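Local atomic coordinates of peptidase M16 domain protein (Alicyclobacillus acidocaldarius subsp. acidocaldarius DSM 446, PDB entry 4XEA), a protein that is a putative metallopeptidase of the M16 (insulinase) family that binds a metal ion and probably cleaves peptide bonds. Residues Y157-V162 and L229-P234; N125-K130 and S172-T177; V255-A260 and D413-S418. All coordinates share one frame; numbering follows the deposited sequence.

Contact 1. Residues Y157-V162 and L229-P234; sequences YHEHPV and LYPEEP
The carboxylate of E233 takes three backbone N-H groups from the loop 158-160. OE2 accepts from H158 N at 2.7 Å in a nearly straight bond, on its syn lone pair. OE1 accepts two donors, E159 N at 3.0 Å and H160 N at 2.9 Å. The first lies on the syn lone pair, and the second comes from 32° out of the carboxylate plane. Three bonds from consecutive amides fix the rotation of the carboxylate and hold the loop turned around it. The E233 chain reaches them because it bends at chi2 (69°). One glutamate thus pins together two segments with little regular structure.

Ring contacts lie beside the carboxylate. P234 CG sits over the centre of one face of the H158 ring, 3.7 Å from its centroid, as a CH-pi contact. H158 NE2 itself bonds to T236 O. The Y157 ring meets E233 CD at its edge. The H160 and Y230 rings are slid apart and barely overlap; H160 NE2 is bonded to T312 and Y230 OH to D43.

Apolar contact is lighter. P161 CD and P231 CD touch at 4.2 Å.

The loop 157-162 follows helix 144-156. The segment 229-234 leaves strand 227-229 and runs toward strand 241-246. K258 NZ of strand 252-258 adds a salt bridge to E233 OE2 and a hydrogen bond to P234 O.

Contact 2. Residues N125-K130 and S172-T177; sequences NVEKEK and SVRAIT
K130 carries the tight part of this contact. Its ammonium reaches the C-terminal end of helix 170-175 and bonds to two backbone carbonyls. NZ lies 2.6 Å from R174 O and 2.7 Å from I176 O. The two are approached differently. I176 O is met in the carbonyl plane, while R174 O is met from above its plane, 51° out of it. CG anti to the carbonyl carbon (chi1 -85°) and an extended chain beyond it carry the K130 methylenes past V173. CG lies 4.1 Å from V173 CG1, and CE lies 3.6 Å from V173 O. The positive charge probably suits the negative end of the helix dipole. With an alanine here, the carbonyls of R174 and I176 would probably lose this donor and a gap would open beside V173.

The outer side is looser. E127 and R174 are exposed and form a salt bridge between OE1 and NH1 at 3.4 Å, which is long and weak as a hydrogen bond. The N-H points almost straight at the oxygen, and OE1 lies at the edge of the guanidinium, near its plane. The carboxylate is turned 32° from that plane. K130 NZ stands over one face of the same guanidinium, offset toward the rim. The two like charges are thus close, and E127 probably eases this in part.

On the inner side, V173 packs on I133 and I137 of helix 123-141, and I176 touches helices 59-66 and 178-188. The contact joins helix 170-175 to helix 123-141, which carries the metal ligand E136. The other ligands, H61 and H65 on helix 59-66, belong to the inverted HxxEH metal-binding motif of M16 peptidases. Nickel is the ion bound here.

Contact 3. Residues V255-A260 and D413-S418; sequences VGWKEA and DNMVVS
N414 ND2 gives to two carbonyls, K258 O at 2.9 Å in a nearly straight bond and H409 O. The donor stands above the K258 carbonyl plane, 49° out of it, while K258 O lies close to the plane of the amide. The chi1 of N414 (68°) sets CG between the backbone N and the carbonyl carbon, which turns the amide back toward K258. The backbone of N414 is used as well: K258 N bonds to N414 O. N414 thus holds both polar backbone atoms of K258.

Next along the strands, G256 and V416 form an antiparallel hydrogen-bonded pair. V416 N to G256 O is 2.8 Å, and G256 N to V416 O is 2.9 Å. The pairs V255 with V417 and W257 with M415 are non-hydrogen-bonded. Their side chains share one face of the sheet.

On that face M415, a selenomethionine, lies side by side with W257. Its CG sits over the indole, 3.9 Å from the centroid of the five-membered ring, in a CH-pi contact. M415 SE lies obliquely, 4.5 Å from the centroid of the same W257 ring, a Met-aromatic contact. V255 CG1 also covers this face of the indole, offset toward the rim, and touches M415 CG at 3.8 Å. N414 OD1 meets the indole at its edge, near CD1. V255 CG2 and V417 CG1 lie beside each other, pointing the same way.

Helix 325-342 packs on this face: I332 lies on V255, L336 on W257 and A329 on V417. V416 points to the other face, onto helix 144-156. Strands 252-258 and 415-422 are inner neighbours in the mixed five-stranded sheet of the C-terminal half, an alpha+beta layout with helices covering the sheet, as in M16 peptidases.

In the fold
Contacts 1 and 3 are neighbours, with centres about 15 Å apart. They meet at K258, whose NZ reaches both E233 and P234. Contact 2 stands apart, its centre about 25 Å from that of contact 1 and about 34 Å from that of contact 3. Along the chain the segments of contacts 1 and 2 alternate, and both contacts close before contact 3 opens. Contact 2 lies among the helices near the nickel site. Contact 3 lies within the five-stranded sheet of the C-terminal half. Contact 1 joins the loop after helix 144-156 to the chain that runs from the three-stranded sheet to the five-stranded one.

Contact 1. Residues Y157-V162 and L229-P234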
loop_
_atom_site.group_PDB
_atom_site.type_symbol
_atom_site.label_atom_id
_atom_site.label_comp_id
_atom_site.label_asym_id
_atom_site.label_seq_id
_atom_site.Cartn_x
_atom_site.Cartn_y
_atom_site.Cartn_z
ATOM N N TYR A 157 -5.516 -0.459 29.347
ATOM C CA TYR A 157 -5.723 -1.809 29.839
ATOM C C TYR A 157 -4.981 -2.019 31.157
ATOM O O TYR A 157 -3.803 -1.706 31.288
ATOM C CB TYR A 157 -5.347 -2.873 28.744
ATOM C CG TYR A 157 -6.361 -2.947 27.673
ATOM C CD1 TYR A 157 -7.540 -3.684 27.841
ATOM C CD2 TYR A 157 -6.209 -2.223 26.485
ATOM C CE1 TYR A 157 -8.526 -3.746 26.826
ATOM C CE2 TYR A 157 -7.181 -2.281 25.481
ATOM C CZ TYR A 157 -8.340 -2.998 25.668
ATOM O OH TYR A 157 -9.265 -2.972 24.688
ATOM N N HIS A 158 -5.690 -2.551 32.156
ATOM C CA HIS A 158 -5.096 -2.869 33.431
ATOM C C HIS A 158 -4.277 -4.165 33.411
ATOM O O HIS A 158 -3.209 -4.214 34.014
ATOM C CB HIS A 158 -6.170 -3.049 34.523
ATOM C CG HIS A 158 -6.975 -1.818 34.805
ATOM N ND1 HIS A 158 -6.987 -1.203 36.038
ATOM C CD2 HIS A 158 -7.842 -1.130 34.031
ATOM C CE1 HIS A 158 -7.786 -0.151 35.987
ATOM N NE2 HIS A 158 -8.297 -0.075 34.771
ATOM N N GLU A 159 -4.851 -5.216 32.838
ATOM C CA GLU A 159 -4.321 -6.592 32.980
ATOM C C GLU A 159 -4.359 -7.402 31.676
ATOM O O GLU A 159 -3.606 -8.348 31.546
ATOM C CB GLU A 159 -5.182 -7.434 33.953
ATOM C CG GLU A 159 -5.319 -6.995 35.335
ATOM C CD GLU A 159 -6.743 -7.288 35.901
ATOM O OE1 GLU A 159 -7.141 -8.485 36.038
ATOM O OE2 GLU A 159 -7.433 -6.283 36.240
ATOM N N HIS A 160 -5.288 -7.098 30.767
ATOM C CA HIS A 160 -5.441 -7.842 29.529
ATOM C C HIS A 160 -4.086 -7.922 28.761
ATOM O O HIS A 160 -3.375 -6.918 28.682
ATOM C CB HIS A 160 -6.511 -7.205 28.643
ATOM C CG HIS A 160 -6.992 -8.101 27.540
ATOM N ND1 HIS A 160 -6.201 -8.454 26.467
ATOM C CD2 HIS A 160 -8.165 -8.771 27.384
ATOM C CE1 HIS A 160 -6.873 -9.276 25.680
ATOM N NE2 HIS A 160 -8.065 -9.488 26.212
ATOM N N PRO A 161 -3.714 -9.113 28.234
ATOM C CA PRO A 161 -2.455 -9.238 27.501
ATOM C C PRO A 161 -2.245 -8.318 26.302
ATOM O O PRO A 161 -1.082 -8.114 25.908
ATOM C CB PRO A 161 -2.486 -10.693 27.002
ATOM C CG PRO A 161 -3.286 -11.414 28.021
ATOM C CD PRO A 161 -4.356 -10.432 28.400
ATOM N N VAL A 162 -3.323 -7.760 25.748
ATOM C CA VAL A 162 -3.237 -6.841 24.622
ATOM C C VAL A 162 -2.328 -5.633 24.969
ATOM O O VAL A 162 -1.850 -4.920 24.090
ATOM C CB VAL A 162 -4.629 -6.399 24.134
ATOM C CG1 VAL A 162 -5.292 -5.431 25.154
ATOM C CG2 VAL A 162 -4.543 -5.739 22.703
ATOM N N LEU A 229 -8.160 -18.692 28.742
ATOM C CA LEU A 229 -8.207 -18.054 30.055
ATOM C C LEU A 229 -7.717 -16.591 29.999
ATOM O O LEU A 229 -6.549 -16.335 29.639
ATOM C CB LEU A 229 -7.374 -18.853 31.047
ATOM C CG LEU A 229 -7.832 -20.301 31.263
ATOM C CD1 LEU A 229 -6.805 -21.061 32.088
ATOM C CD2 LEU A 229 -9.246 -20.342 31.941
ATOM N N TYR A 230 -8.618 -15.672 30.352
ATOM C CA TYR A 230 -8.449 -14.215 30.208
ATOM C C TYR A 230 -8.930 -13.556 31.505
ATOM O O TYR A 230 -9.825 -14.097 32.167
ATOM C CB TYR A 230 -9.255 -13.687 29.025
ATOM C CG TYR A 230 -8.604 -14.014 27.705
ATOM C CD1 TYR A 230 -7.673 -13.150 27.131
ATOM C CD2 TYR A 230 -8.879 -15.195 27.049
ATOM C CE1 TYR A 230 -7.056 -13.461 25.919
ATOM C CE2 TYR A 230 -8.263 -15.517 25.838
ATOM C CZ TYR A 230 -7.343 -14.660 25.295
ATOM O OH TYR A 230 -6.741 -14.984 24.087
ATOM N N PRO A 231 -8.292 -12.428 31.905
ATOM C CA PRO A 231 -8.650 -11.748 33.164
ATOM C C PRO A 231 -9.943 -10.939 33.076
ATOM O O PRO A 231 -10.423 -10.604 31.997
ATOM C CB PRO A 231 -7.446 -10.826 33.421
ATOM C CG PRO A 231 -7.003 -10.430 31.989
ATOM C CD PRO A 231 -7.244 -11.698 31.146
ATOM N N GLU A 232 -10.495 -10.600 34.236
ATOM C CA GLU A 232 -11.627 -9.665 34.308
ATOM C C GLU A 232 -11.197 -8.197 34.186
ATOM O O GLU A 232 -11.082 -7.473 35.155
ATOM C CB GLU A 232 -12.391 -9.889 35.639
ATOM C CG GLU A 232 -12.989 -11.296 35.682
ATOM C CD GLU A 232 -13.758 -11.636 36.968
ATOM O OE1 GLU A 232 -13.684 -10.867 37.957
ATOM O OE2 GLU A 232 -14.413 -12.715 36.991
ATOM N N GLU A 233 -11.057 -7.734 32.989
ATOM C CA GLU A 233 -10.560 -6.417 32.748
ATOM C C GLU A 233 -11.640 -5.354 33.140
ATOM O O GLU A 233 -12.770 -5.442 32.674
ATOM C CB GLU A 233 -10.218 -6.334 31.272
ATOM C CG GLU A 233 -9.780 -4.994 30.816
ATOM C CD GLU A 233 -8.402 -4.587 31.385
ATOM O OE1 GLU A 233 -7.557 -5.467 31.657
ATOM O OE2 GLU A 233 -8.221 -3.376 31.538
ATOM N N PRO A 234 -11.269 -4.354 33.957
ATOM C CA PRO A 234 -12.205 -3.246 34.209
ATOM C C PRO A 234 -12.633 -2.493 32.971
ATOM O O PRO A 234 -11.869 -2.402 31.974
ATOM C CB PRO A 234 -11.438 -2.327 35.174
ATOM C CG PRO A 234 -10.423 -3.201 35.842
ATOM C CD PRO A 234 -10.021 -4.189 34.732
#

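Contact 2. Residues N125-K130 and S172-T177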
loop_
_atom_site.group_PDB
_atom_site.type_symbol
_atom_site.label_atom_id
_atom_site.label_comp_id
_atom_site.label_asym_id
_atom_site.label_seq_id
_atom_site.Cartn_x
_atom_site.Cartn_y
_atom_site.Cartn_z
ATOM N N ASN A 125 18.801 -23.448 18.393
ATOM C CA ASN A 125 18.106 -22.472 17.543
ATOM C C ASN A 125 17.018 -21.692 18.259
ATOM O O ASN A 125 16.596 -20.632 17.788
ATOM C CB ASN A 125 17.601 -23.110 16.234
ATOM C CG ASN A 125 16.318 -23.917 16.389
ATOM O OD1 ASN A 125 15.660 -23.894 17.427
ATOM N ND2 ASN A 125 15.959 -24.642 15.330
ATOM N N VAL A 126 16.554 -22.229 19.387
ATOM C CA VAL A 126 15.716 -21.477 20.308
ATOM C C VAL A 126 16.558 -20.388 20.964
ATOM O O VAL A 126 16.118 -19.251 21.099
ATOM C CB VAL A 126 15.059 -22.389 21.390
ATOM C CG1 VAL A 126 14.524 -21.567 22.567
ATOM C CG2 VAL A 126 13.949 -23.217 20.769
ATOM N N GLU A 127 17.777 -20.720 21.362
ATOM C CA GLU A 127 18.670 -19.684 21.892
ATOM C C GLU A 127 18.976 -18.581 20.854
ATOM O O GLU A 127 18.776 -17.388 21.130
ATOM C CB GLU A 127 19.962 -20.278 22.452
ATOM C CG GLU A 127 20.734 -19.318 23.352
ATOM C CD GLU A 127 19.849 -18.691 24.411
ATOM O OE1 GLU A 127 19.831 -19.215 25.538
ATOM O OE2 GLU A 127 19.154 -17.694 24.118
ATOM N N LYS A 128 19.375 -18.977 19.648
ATOM C CA LYS A 128 19.685 -18.009 18.587
ATOM C C LYS A 128 18.534 -17.037 18.348
ATOM O O LYS A 128 18.740 -15.820 18.251
ATOM C CB LYS A 128 20.029 -18.722 17.275
ATOM C CG LYS A 128 20.380 -17.757 16.140
ATOM C CD LYS A 128 20.868 -18.471 14.921
ATOM C CE LYS A 128 21.142 -17.491 13.796
ATOM N NZ LYS A 128 21.445 -18.214 12.545
ATOM N N GLU A 129 17.313 -17.572 18.279
ATOM C CA GLU A 129 16.192 -16.774 17.871
ATOM C C GLU A 129 15.785 -15.812 18.995
ATOM O O GLU A 129 15.144 -14.810 18.721
ATOM C CB GLU A 129 15.010 -17.666 17.444
ATOM C CG GLU A 129 13.953 -16.966 16.586
ATOM C CD GLU A 129 14.439 -16.653 15.183
ATOM O OE1 GLU A 129 13.983 -15.649 14.607
ATOM O OE2 GLU A 129 15.280 -17.407 14.651
ATOM N N LYS A 130 16.150 -16.106 20.247
ATOM C CA LYS A 130 15.826 -15.203 21.377
ATOM C C LYS A 130 16.561 -13.863 21.227
ATOM O O LYS A 130 15.989 -12.799 21.481
ATOM C CB LYS A 130 16.203 -15.822 22.731
ATOM C CG LYS A 130 15.168 -16.751 23.358
ATOM C CD LYS A 130 15.728 -17.371 24.637
ATOM C CE LYS A 130 14.827 -18.463 25.201
ATOM N NZ LYS A 130 15.011 -18.628 26.670
ATOM N N SER A 172 10.414 -11.591 28.983
ATOM C CA SER A 172 9.522 -12.716 28.765
ATOM C C SER A 172 10.076 -13.610 27.665
ATOM O O SER A 172 10.062 -14.827 27.779
ATOM C CB SER A 172 8.104 -12.222 28.458
ATOM O OG SER A 172 7.954 -11.801 27.108
ATOM N N VAL A 173 10.591 -13.003 26.602
ATOM C CA VAL A 173 11.151 -13.775 25.497
ATOM C C VAL A 173 12.325 -14.626 26.018
ATOM O O VAL A 173 12.450 -15.812 25.699
ATOM C CB VAL A 173 11.571 -12.868 24.330
ATOM C CG1 VAL A 173 12.570 -13.579 23.423
ATOM C CG2 VAL A 173 10.353 -12.428 23.540
ATOM N N ARG A 174 13.132 -14.026 26.880
ATOM C CA ARG A 174 14.248 -14.722 27.500
ATOM C C ARG A 174 13.819 -15.911 28.372
ATOM O O ARG A 174 14.570 -16.886 28.484
ATOM C CB ARG A 174 15.103 -13.713 28.291
ATOM C CG ARG A 174 15.718 -14.215 29.601
ATOM C CD ARG A 174 17.206 -14.537 29.491
ATOM N NE ARG A 174 17.496 -15.968 29.307
ATOM C CZ ARG A 174 18.215 -16.497 28.308
ATOM N NH1 ARG A 174 18.411 -17.813 28.275
ATOM N NH2 ARG A 174 18.735 -15.740 27.339
ATOM N N ALA A 175 12.630 -15.860 28.978
ATOM C CA ALA A 175 12.191 -16.980 29.823
ATOM C C ALA A 175 11.536 -18.111 29.016
ATOM O O ALA A 175 11.322 -19.199 29.546
ATOM C CB ALA A 175 11.252 -16.502 30.930
ATOM N N ILE A 176 11.199 -17.864 27.749
ATOM C CA ILE A 176 10.554 -18.896 26.917
ATOM C C ILE A 176 11.472 -20.129 26.820
ATOM O O ILE A 176 12.675 -19.984 26.647
ATOM C CB ILE A 176 10.192 -18.346 25.494
ATOM C CG1 ILE A 176 9.063 -17.315 25.582
ATOM C CG2 ILE A 176 9.751 -19.462 24.557
ATOM C CD1 ILE A 176 8.702 -16.649 24.258
ATOM N N THR A 177 10.910 -21.328 26.975
ATOM C CA THR A 177 11.674 -22.570 26.862
ATOM C C THR A 177 11.179 -23.379 25.665
ATOM O O THR A 177 10.029 -23.248 25.232
ATOM C CB THR A 177 11.517 -23.441 28.118
ATOM O OG1 THR A 177 10.187 -23.970 28.143
ATOM C CG2 THR A 177 11.768 -22.632 29.400
#

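Contact 3. Residues V255-A260 and D413-S418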
loop_
_atom_site.group_PDB
_atom_site.type_symbol
_atom_site.label_atom_id
_atom_site.label_comp_id
_atom_site.label_asym_id
_atom_site.label_seq_id
_atom_site.Cartn_x
_atom_site.Cartn_y
_atom_site.Cartn_z
ATOM N N VAL A 255 -6.494 9.337 20.540
ATOM C CA VAL A 255 -7.598 9.220 21.442
ATOM C C VAL A 255 -8.226 7.841 21.214
ATOM O O VAL A 255 -8.465 7.430 20.044
ATOM C CB VAL A 255 -8.659 10.297 21.202
ATOM C CG1 VAL A 255 -9.757 10.194 22.303
ATOM C CG2 VAL A 255 -8.035 11.712 21.185
ATOM N N GLY A 256 -8.447 7.113 22.306
ATOM C CA GLY A 256 -9.044 5.818 22.238
ATOM C C GLY A 256 -10.210 5.598 23.172
ATOM O O GLY A 256 -10.358 6.284 24.171
ATOM N N TRP A 257 -11.055 4.630 22.810
ATOM C CA TRP A 257 -12.190 4.207 23.633
ATOM C C TRP A 257 -12.154 2.704 23.785
ATOM O O TRP A 257 -11.948 1.974 22.831
ATOM C CB TRP A 257 -13.511 4.629 23.017
ATOM C CG TRP A 257 -13.710 6.121 23.017
ATOM C CD1 TRP A 257 -14.370 6.861 23.940
ATOM C CD2 TRP A 257 -13.265 7.034 22.004
ATOM N NE1 TRP A 257 -14.396 8.195 23.556
ATOM C CE2 TRP A 257 -13.682 8.329 22.395
ATOM C CE3 TRP A 257 -12.549 6.879 20.809
ATOM C CZ2 TRP A 257 -13.394 9.476 21.628
ATOM C CZ3 TRP A 257 -12.240 7.999 20.060
ATOM C CH2 TRP A 257 -12.668 9.290 20.467
ATOM N N LYS A 258 -12.370 2.265 25.016
ATOM C CA LYS A 258 -12.229 0.882 25.420
ATOM C C LYS A 258 -13.616 0.202 25.409
ATOM O O LYS A 258 -14.501 0.629 26.158
ATOM C CB LYS A 258 -11.740 0.916 26.876
ATOM C CG LYS A 258 -11.305 -0.424 27.479
ATOM C CD LYS A 258 -10.838 -0.215 28.899
ATOM C CE LYS A 258 -10.200 -1.455 29.395
ATOM N NZ LYS A 258 -9.763 -1.317 30.761
ATOM N N GLU A 259 -13.784 -0.882 24.650
ATOM C CA GLU A 259 -14.965 -1.730 24.808
ATOM C C GLU A 259 -14.921 -2.458 26.160
ATOM O O GLU A 259 -13.839 -2.892 26.606
ATOM C CB GLU A 259 -15.106 -2.787 23.711
ATOM C CG GLU A 259 -15.257 -2.283 22.295
ATOM C CD GLU A 259 -16.662 -1.769 21.974
ATOM O OE1 GLU A 259 -17.597 -1.865 22.817
ATOM O OE2 GLU A 259 -16.812 -1.277 20.834
ATOM N N ALA A 260 -16.086 -2.649 26.776
ATOM C CA ALA A 260 -16.164 -3.374 28.049
ATOM C C ALA A 260 -15.790 -4.857 27.877
ATOM O O ALA A 260 -15.348 -5.504 28.829
ATOM C CB ALA A 260 -17.616 -3.256 28.667
ATOM N N ASP A 413 -16.074 8.301 29.916
ATOM C CA ASP A 413 -15.486 7.534 31.012
ATOM C C ASP A 413 -14.692 6.295 30.536
ATOM O O ASP A 413 -13.959 5.702 31.334
ATOM C CB ASP A 413 -16.545 7.133 32.029
ATOM C CG ASP A 413 -17.766 6.550 31.368
ATOM O OD1 ASP A 413 -18.786 7.262 31.272
ATOM O OD2 ASP A 413 -17.699 5.413 30.907
ATOM N N ASN A 414 -14.783 5.932 29.262
ATOM C CA ASN A 414 -13.948 4.830 28.757
ATOM C C ASN A 414 -12.877 5.303 27.773
ATOM O O ASN A 414 -12.370 4.513 26.948
ATOM C CB ASN A 414 -14.815 3.699 28.138
ATOM C CG ASN A 414 -15.516 4.142 26.845
ATOM O OD1 ASN A 414 -15.873 5.316 26.715
ATOM N ND2 ASN A 414 -15.779 3.186 25.911
HETATM N N MSE A 415 -12.527 6.578 27.873
HETATM C CA MSE A 415 -11.720 7.261 26.889
HETATM C C MSE A 415 -10.329 7.532 27.441
HETATM O O MSE A 415 -10.177 7.805 28.597
HETATM C CB MSE A 415 -12.389 8.586 26.473
HETATM C CG MSE A 415 -11.659 9.371 25.444
HETATM SE SE MSE A 415 -12.407 11.093 25.034
HETATM C CE MSE A 415 -12.263 11.999 26.787
ATOM N N VAL A 416 -9.319 7.415 26.569
ATOM C CA VAL A 416 -7.938 7.697 26.901
ATOM C C VAL A 416 -7.477 8.713 25.881
ATOM O O VAL A 416 -7.745 8.572 24.658
ATOM C CB VAL A 416 -7.022 6.452 26.785
ATOM C CG1 VAL A 416 -5.572 6.838 27.102
ATOM C CG2 VAL A 416 -7.515 5.374 27.708
ATOM N N VAL A 417 -6.834 9.761 26.348
ATOM C CA VAL A 417 -6.277 10.773 25.429
ATOM C C VAL A 417 -4.777 10.757 25.653
ATOM O O VAL A 417 -4.336 11.010 26.785
ATOM C CB VAL A 417 -6.798 12.200 25.683
ATOM C CG1 VAL A 417 -6.312 13.211 24.611
ATOM C CG2 VAL A 417 -8.303 12.252 25.757
ATOM N N SER A 418 -3.990 10.507 24.600
ATOM C CA SER A 418 -2.546 10.413 24.778
ATOM C C SER A 418 -1.756 11.100 23.667
ATOM O O SER A 418 -2.171 11.079 22.504
ATOM C CB SER A 418 -2.141 8.950 24.920
ATOM O OG SER A 418 -2.214 8.304 23.674
#